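Local coordinates for protein glycosyl hydrolase BlGH5_18 (Bifidobacterium longum subsp. infantis, PDB 7LQX) that probably hydrolyses glycosidic bonds as a family 5 (subfamily 18) glycoside hydrolase with a part in bacterial N-glycan breakdown, at residues 359-371 with 418-430. Numbering follows the deposited sequence.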
ATOM      1  N   ALA A 359      -2.357  42.784  12.223  1.00 10.23           N
ATOM      2  CA  ALA A 359      -1.899  41.778  13.166  1.00 11.06           C
ATOM      3  C   ALA A 359      -1.944  42.301  14.594  1.00 11.19           C
ATOM      4  O   ALA A 359      -1.744  43.494  14.856  1.00 11.54           O
ATOM      5  CB  ALA A 359      -0.465  41.365  12.837  1.00 11.63           C
ATOM      6  N   ALA A 360      -2.178  41.384  15.527  1.00 10.91           N
ATOM      7  CA  ALA A 360      -2.146  41.707  16.941  1.00 12.06           C
ATOM      8  C   ALA A 360      -0.755  42.171  17.355  1.00 13.28           C
ATOM      9  O   ALA A 360       0.245  41.911  16.681  1.00 14.86           O
ATOM     10  CB  ALA A 360      -2.513  40.470  17.762  1.00 15.23           C
ATOM     11  N   GLY A 361      -0.705  42.852  18.490  1.00 14.17           N
ATOM     12  CA  GLY A 361       0.530  43.366  19.043  1.00 16.94           C
ATOM     13  C   GLY A 361       1.172  42.396  20.007  1.00 18.33           C
ATOM     14  O   GLY A 361       0.981  41.177  19.918  1.00 20.57           O
ATOM     15  N   GLY A 362       1.903  42.953  20.973  1.00 19.19           N
ATOM     16  CA  GLY A 362       2.767  42.181  21.838  1.00 19.33           C
ATOM     17  C   GLY A 362       2.043  41.456  22.954  1.00 18.03           C
ATOM     18  O   GLY A 362       0.819  41.480  23.074  1.00 26.12           O
ATOM     19  N   ASN A 363       2.844  40.798  23.790  1.00 10.45           N
ATOM     20  CA  ASN A 363       2.366  39.915  24.843  1.00 10.24           C
ATOM     21  C   ASN A 363       2.974  40.354  26.159  1.00 12.47           C
ATOM     22  O   ASN A 363       4.193  40.506  26.254  1.00 13.10           O
ATOM     23  CB  ASN A 363       2.831  38.493  24.560  1.00  8.97           C
ATOM     24  CG  ASN A 363       2.188  37.922  23.334  1.00  9.17           C
ATOM     25  OD1 ASN A 363       2.696  38.054  22.219  1.00  9.45           O
ATOM     26  ND2 ASN A 363       1.049  37.270  23.526  1.00 10.81           N
ATOM     27  N   ASP A 364       2.132  40.513  27.179  1.00 12.19           N
ATOM     28  CA  ASP A 364       2.582  41.090  28.435  1.00 12.21           C
ATOM     29  C   ASP A 364       3.266  40.086  29.349  1.00 11.17           C
ATOM     30  O   ASP A 364       4.115  40.481  30.160  1.00 12.86           O
ATOM     31  CB  ASP A 364       1.378  41.658  29.190  1.00 18.01           C
ATOM     32  CG  ASP A 364       0.719  42.803  28.459  1.00 35.41           C
ATOM     33  OD1 ASP A 364       1.424  43.781  28.131  1.00 35.61           O
ATOM     34  OD2 ASP A 364      -0.505  42.726  28.218  1.00 43.23           O
ATOM     35  N   ALA A 365       2.886  38.817  29.271  1.00 10.24           N
ATOM     36  CA  ALA A 365       3.349  37.807  30.203  1.00 10.10           C
ATOM     37  C   ALA A 365       3.853  36.605  29.429  1.00  8.75           C
ATOM     38  O   ALA A 365       3.468  36.374  28.281  1.00  9.18           O
ATOM     39  CB  ALA A 365       2.221  37.362  31.140  1.00 13.03           C
ATOM     40  N   ALA A 366       4.721  35.830  30.070  1.00  8.65           N
ATOM     41  CA  ALA A 366       5.164  34.582  29.473  1.00  8.30           C
ATOM     42  C   ALA A 366       5.406  33.528  30.541  1.00  8.75           C
ATOM     43  O   ALA A 366       5.896  33.834  31.634  1.00 10.01           O
ATOM     44  CB  ALA A 366       6.435  34.751  28.630  1.00  9.68           C
ATOM     45  N   VAL A 367       5.040  32.292  30.210  1.00  8.44           N
ATOM     46  CA  VAL A 367       5.424  31.116  30.979  1.00  8.00           C
ATOM     47  C   VAL A 367       6.775  30.636  30.462  1.00  8.62           C
ATOM     48  O   VAL A 367       6.999  30.577  29.244  1.00  9.36           O
ATOM     49  CB  VAL A 367       4.358  30.013  30.877  1.00 10.19           C
ATOM     50  CG1 VAL A 367       4.754  28.830  31.746  1.00 12.14           C
ATOM     51  CG2 VAL A 367       2.982  30.542  31.294  1.00 11.17           C
ATOM     52  N   VAL A 368       7.673  30.313  31.391  1.00  8.54           N
ATOM     53  CA  VAL A 368       9.047  29.938  31.072  1.00  8.69           C
ATOM     54  C   VAL A 368       9.175  28.422  30.992  1.00  9.12           C
ATOM     55  O   VAL A 368       8.811  27.703  31.928  1.00  9.56           O
ATOM     56  CB  VAL A 368      10.017  30.508  32.125  1.00  9.35           C
ATOM     57  CG1 VAL A 368      11.429  30.089  31.799  1.00 10.20           C
ATOM     58  CG2 VAL A 368       9.907  32.020  32.195  1.00  9.68           C
ATOM     59  N   ILE A 369       9.748  27.949  29.891  1.00  8.55           N
ATOM     60  CA  ILE A 369       9.995  26.533  29.641  1.00  8.80           C
ATOM     61  C   ILE A 369      11.496  26.292  29.739  1.00  7.77           C
ATOM     62  O   ILE A 369      12.267  26.810  28.923  1.00  9.18           O
ATOM     63  CB  ILE A 369       9.484  26.130  28.248  1.00  8.24           C
ATOM     64  CG1 ILE A 369       7.982  26.368  28.116  1.00  8.20           C
ATOM     65  CG2 ILE A 369       9.790  24.671  27.963  1.00 10.12           C
ATOM     66  CD1 ILE A 369       7.452  26.235  26.693  1.00  9.16           C
ATOM     67  N   GLU A 370      11.911  25.492  30.723  1.00  9.29           N
ATOM     68  CA  GLU A 370      13.313  25.114  30.843  1.00 10.05           C
ATOM     69  C   GLU A 370      13.708  24.218  29.677  1.00 10.24           C
ATOM     70  O   GLU A 370      13.008  23.250  29.358  1.00 10.65           O
ATOM     71  CB  GLU A 370      13.551  24.373  32.157  1.00 12.91           C
ATOM     72  CG  GLU A 370      13.509  25.260  33.383  1.00 17.09           C
ATOM     73  CD  GLU A 370      14.685  26.223  33.458  1.00 19.95           C
ATOM     74  OE1 GLU A 370      15.794  25.868  33.000  1.00 21.87           O
ATOM     75  OE2 GLU A 370      14.500  27.341  33.977  1.00 22.56           O
ATOM     76  N   VAL A 371      14.842  24.528  29.055  1.00 11.72           N
ATOM     77  CA  VAL A 371      15.278  23.821  27.859  1.00 11.19           C
ATOM     78  C   VAL A 371      16.632  23.159  28.084  1.00 13.07           C
ATOM     79  O   VAL A 371      17.417  23.560  28.950  1.00 15.54           O
ATOM     80  CB  VAL A 371      15.295  24.723  26.608  1.00 11.54           C
ATOM     81  CG1 VAL A 371      13.882  25.128  26.233  1.00 11.03           C
ATOM     82  CG2 VAL A 371      16.158  25.955  26.822  1.00 15.05           C
ATOM     83  N   ARG A 418      11.921  42.459  25.585  1.00 11.45           N
ATOM     84  CA  ARG A 418      11.410  43.752  25.146  1.00 11.97           C
ATOM     85  C   ARG A 418      10.774  43.655  23.764  1.00 13.19           C
ATOM     86  O   ARG A 418       9.702  44.225  23.527  1.00 14.64           O
ATOM     87  CB  ARG A 418      12.542  44.775  25.165  1.00 15.43           C
ATOM     88  CG  ARG A 418      12.163  46.163  24.710  1.00 17.59           C
ATOM     89  CD  ARG A 418      13.361  47.078  24.906  1.00 21.57           C
ATOM     90  NE  ARG A 418      13.752  47.133  26.317  1.00 36.07           N
ATOM     91  CZ  ARG A 418      14.990  47.340  26.761  1.00 52.54           C
ATOM     92  NH1 ARG A 418      15.991  47.512  25.908  1.00 61.46           N
ATOM     93  NH2 ARG A 418      15.228  47.368  28.066  1.00 49.74           N
ATOM     94  N   ARG A 419      11.414  42.940  22.837  1.00 12.98           N
ATOM     95  CA  ARG A 419      10.840  42.774  21.501  1.00 14.79           C
ATOM     96  C   ARG A 419       9.478  42.090  21.568  1.00 14.15           C
ATOM     97  O   ARG A 419       8.567  42.439  20.809  1.00 13.17           O
ATOM     98  CB  ARG A 419      11.816  42.016  20.592  1.00 15.78           C
ATOM     99  CG  ARG A 419      11.199  41.278  19.400  1.00 23.24           C
ATOM    100  CD  ARG A 419      10.619  42.206  18.338  1.00 24.23           C
ATOM    101  NE  ARG A 419      10.065  41.457  17.208  1.00 21.75           N
ATOM    102  CZ  ARG A 419       8.840  40.937  17.176  1.00 24.57           C
ATOM    103  NH1 ARG A 419       8.026  41.077  18.215  1.00 20.14           N
ATOM    104  NH2 ARG A 419       8.428  40.271  16.102  1.00 23.35           N
ATOM    105  N   LEU A 420       9.320  41.109  22.462  1.00 11.45           N
ATOM    106  CA  LEU A 420       8.037  40.429  22.600  1.00  8.91           C
ATOM    107  C   LEU A 420       7.007  41.275  23.330  1.00  9.66           C
ATOM    108  O   LEU A 420       5.805  41.019  23.196  1.00 10.36           O
ATOM    109  CB  LEU A 420       8.214  39.137  23.393  1.00 10.96           C
ATOM    110  CG  LEU A 420       9.069  38.046  22.766  1.00 10.19           C
ATOM    111  CD1 LEU A 420       9.399  36.991  23.801  1.00 12.21           C
ATOM    112  CD2 LEU A 420       8.328  37.425  21.598  1.00 11.78           C
ATOM    113  N   GLY A 421       7.453  42.248  24.117  1.00 10.61           N
ATOM    114  CA  GLY A 421       6.583  43.025  24.972  1.00  9.76           C
ATOM    115  C   GLY A 421       6.395  42.467  26.365  1.00  9.53           C
ATOM    116  O   GLY A 421       5.559  42.982  27.116  1.00 12.00           O
ATOM    117  N   VAL A 422       7.159  41.450  26.740  1.00  9.46           N
ATOM    118  CA  VAL A 422       6.907  40.691  27.958  1.00  9.51           C
ATOM    119  C   VAL A 422       7.517  41.412  29.151  1.00 10.29           C
ATOM    120  O   VAL A 422       8.726  41.653  29.183  1.00 11.01           O
ATOM    121  CB  VAL A 422       7.485  39.274  27.828  1.00  8.73           C
ATOM    122  CG1 VAL A 422       7.524  38.594  29.180  1.00  9.66           C
ATOM    123  CG2 VAL A 422       6.687  38.473  26.829  1.00  9.87           C
ATOM    124  N   THR A 423       6.686  41.730  30.145  1.00 10.01           N
ATOM    125  CA  THR A 423       7.150  42.360  31.376  1.00 10.18           C
ATOM    126  C   THR A 423       6.916  41.513  32.620  1.00 10.44           C
ATOM    127  O   THR A 423       7.231  41.967  33.726  1.00 12.46           O
ATOM    128  CB  THR A 423       6.517  43.749  31.578  1.00 11.73           C
ATOM    129  OG1 THR A 423       5.095  43.637  31.679  1.00 15.67           O
ATOM    130  CG2 THR A 423       6.902  44.685  30.426  1.00 14.11           C
ATOM    131  N   ARG A 424       6.378  40.306  32.477  1.00 10.71           N
ATOM    132  CA  ARG A 424       6.132  39.410  33.595  1.00 11.88           C
ATOM    133  C   ARG A 424       6.467  37.996  33.155  1.00 10.65           C
ATOM    134  O   ARG A 424       6.074  37.574  32.064  1.00 10.38           O
ATOM    135  CB  ARG A 424       4.670  39.453  34.060  1.00 18.02           C
ATOM    136  CG  ARG A 424       4.315  38.318  35.019  1.00 31.61           C
ATOM    137  CD  ARG A 424       3.168  38.680  35.961  1.00 40.44           C
ATOM    138  NE  ARG A 424       1.922  38.941  35.248  1.00 40.26           N
ATOM    139  CZ  ARG A 424       0.772  38.297  35.451  1.00 37.20           C
ATOM    140  NH1 ARG A 424       0.666  37.337  36.364  1.00 25.41           N
ATOM    141  NH2 ARG A 424      -0.291  38.635  34.739  1.00 34.49           N
ATOM    142  N   LEU A 425       7.172  37.264  34.008  1.00 10.56           N
ATOM    143  CA  LEU A 425       7.537  35.881  33.739  1.00 10.57           C
ATOM    144  C   LEU A 425       6.974  34.990  34.833  1.00 10.66           C
ATOM    145  O   LEU A 425       6.992  35.357  36.011  1.00 13.03           O
ATOM    146  CB  LEU A 425       9.055  35.728  33.726  1.00 11.13           C
ATOM    147  CG  LEU A 425       9.791  36.439  32.589  1.00 10.63           C
ATOM    148  CD1 LEU A 425      11.282  36.435  32.850  1.00 12.89           C
ATOM    149  CD2 LEU A 425       9.460  35.785  31.253  1.00 12.25           C
ATOM    150  N   GLU A 426       6.511  33.806  34.448  1.00 10.61           N
ATOM    151  CA  GLU A 426       6.025  32.813  35.398  1.00 11.60           C
ATOM    152  C   GLU A 426       6.797  31.517  35.206  1.00  9.72           C
ATOM    153  O   GLU A 426       6.814  30.959  34.105  1.00 11.83           O
ATOM    154  CB  GLU A 426       4.526  32.582  35.214  1.00 13.31           C
ATOM    155  CG  GLU A 426       3.959  31.566  36.178  1.00 13.35           C
ATOM    156  CD  GLU A 426       2.454  31.598  36.228  1.00 16.69           C
ATOM    157  OE1 GLU A 426       1.887  32.713  36.196  1.00 16.87           O
ATOM    158  OE2 GLU A 426       1.845  30.513  36.299  1.00 14.78           O
ATOM    159  N   THR A 427       7.418  31.028  36.272  1.00 11.97           N
ATOM    160  CA  THR A 427       8.193  29.799  36.191  1.00 13.13           C
ATOM    161  C   THR A 427       7.339  28.592  36.581  1.00 12.19           C
ATOM    162  O   THR A 427       6.341  28.707  37.291  1.00 13.86           O
ATOM    163  CB  THR A 427       9.433  29.883  37.086  1.00 16.42           C
ATOM    164  OG1 THR A 427       9.038  30.191  38.426  1.00 18.03           O
ATOM    165  CG2 THR A 427      10.386  30.963  36.585  1.00 18.78           C
ATOM    166  N   ASP A 428       7.762  27.420  36.123  1.00 10.95           N
ATOM    167  CA  ASP A 428       7.005  26.191  36.346  1.00 11.86           C
ATOM    168  C   ASP A 428       7.623  25.459  37.529  1.00 12.73           C
ATOM    169  O   ASP A 428       8.489  24.597  37.372  1.00 14.82           O
ATOM    170  CB  ASP A 428       7.013  25.308  35.108  1.00 10.07           C
ATOM    171  CG  ASP A 428       5.962  24.218  35.174  1.00 10.95           C
ATOM    172  OD1 ASP A 428       5.021  24.352  35.989  1.00 12.76           O
ATOM    173  OD2 ASP A 428       6.066  23.235  34.408  1.00 10.97           O
ATOM    174  N   ASP A 429       7.130  25.773  38.721  1.00 14.60           N
ATOM    175  CA  ASP A 429       7.838  25.415  39.941  1.00 16.04           C
ATOM    176  C   ASP A 429       7.714  23.940  40.292  1.00 19.28           C
ATOM    177  O   ASP A 429       8.623  23.385  40.921  1.00 21.79           O
ATOM    178  CB  ASP A 429       7.321  26.288  41.086  1.00 20.14           C
ATOM    179  CG  ASP A 429       7.573  27.771  40.843  1.00 28.84           C
ATOM    180  OD1 ASP A 429       8.493  28.092  40.064  1.00 26.61           O
ATOM    181  OD2 ASP A 429       6.851  28.612  41.424  1.00 31.83           O
ATOM    182  N   GLU A 430       6.622  23.291  39.904  1.00 16.08           N
ATOM    183  CA  GLU A 430       6.401  21.874  40.203  1.00 18.48           C
ATOM    184  C   GLU A 430       5.851  21.204  38.952  1.00 15.66           C
ATOM    185  O   GLU A 430       4.651  20.924  38.849  1.00 19.14           O
ATOM    186  CB  GLU A 430       5.456  21.702  41.396  1.00 24.29           C
ATOM    187  CG  GLU A 430       6.016  22.215  42.728  1.00 32.63           C
ATOM    188  CD  GLU A 430       5.049  22.037  43.893  1.00 49.48           C
ATOM    189  OE1 GLU A 430       4.200  21.122  43.834  1.00 56.31           O
ATOM    190  OE2 GLU A 430       5.138  22.817  44.868  1.00 58.26           O
TER
HETATM  191  O   HOH W   1       4.789  39.419  21.172  1.00  9.59           O
HETATM  192  O   HOH W   2       3.980  44.076  29.214  1.00 21.23           O
HETATM  193  O   HOH W   3       3.132  43.859  25.519  1.00 27.70           O
HETATM  194  O   HOH W   4       9.939  27.285  34.297  1.00 15.57           O
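Asp364 O is gripped by two successive amides: Thr423 N lies 2.9 Å from it, 36° above the carbonyl plane, while Arg424 N adds a weak, bent bond. From there the chains pair as parallel strands. Ala366 N reaches Arg424 O at 3.0 Å, Glu426 N returns to Ala366 O, and Val368 N closes on Glu426 O at 2.9 Å. Just before this pairing, Asn363 N bonds the helix-terminal Leu420 O almost straight, at 171°. A water donates to both Leu420 O and Asn363 OD1; the Asn363 amide is also held at OD1 by Arg262 and at ND2 by Arg402 O. Gly421, with positive phi, is the C' residue of the Schellman motif ending helix 414-420.

Apolar contact gathers where Ala366 CB meets Val422 CG1 at 4.0 Å and Leu425 CD2. With CG1 of Val422 anti to its backbone N (chi1 167°), that methyl faces Ala366 and CG2 lies 3.3 Å from Asn363 O; an alanine at Val422 would probably open a gap beside Ala366 CB and leave Asn363 O less covered. Further along, the side chains of Leu425 and Val368 cross obliquely, with Leu425 CD2 3.9 Å from Val368 CG2. Glu426 and Val367 share the other face, where the Glu426 carboxylate forms salt bridges with Arg392 and Arg395 of helix 388-399.

This is structural packing in a small beta-alpha unit following the eight-stranded beta/alpha barrel expected of family 5. Strand 365-369 is central in its separate three-stranded parallel sheet, bonded on its second edge to strand 403-407. Helix 388-399 packs against the Val367 and Arg424 face, while Leu420 touches Val406 and, on helix 248-264, Arg262.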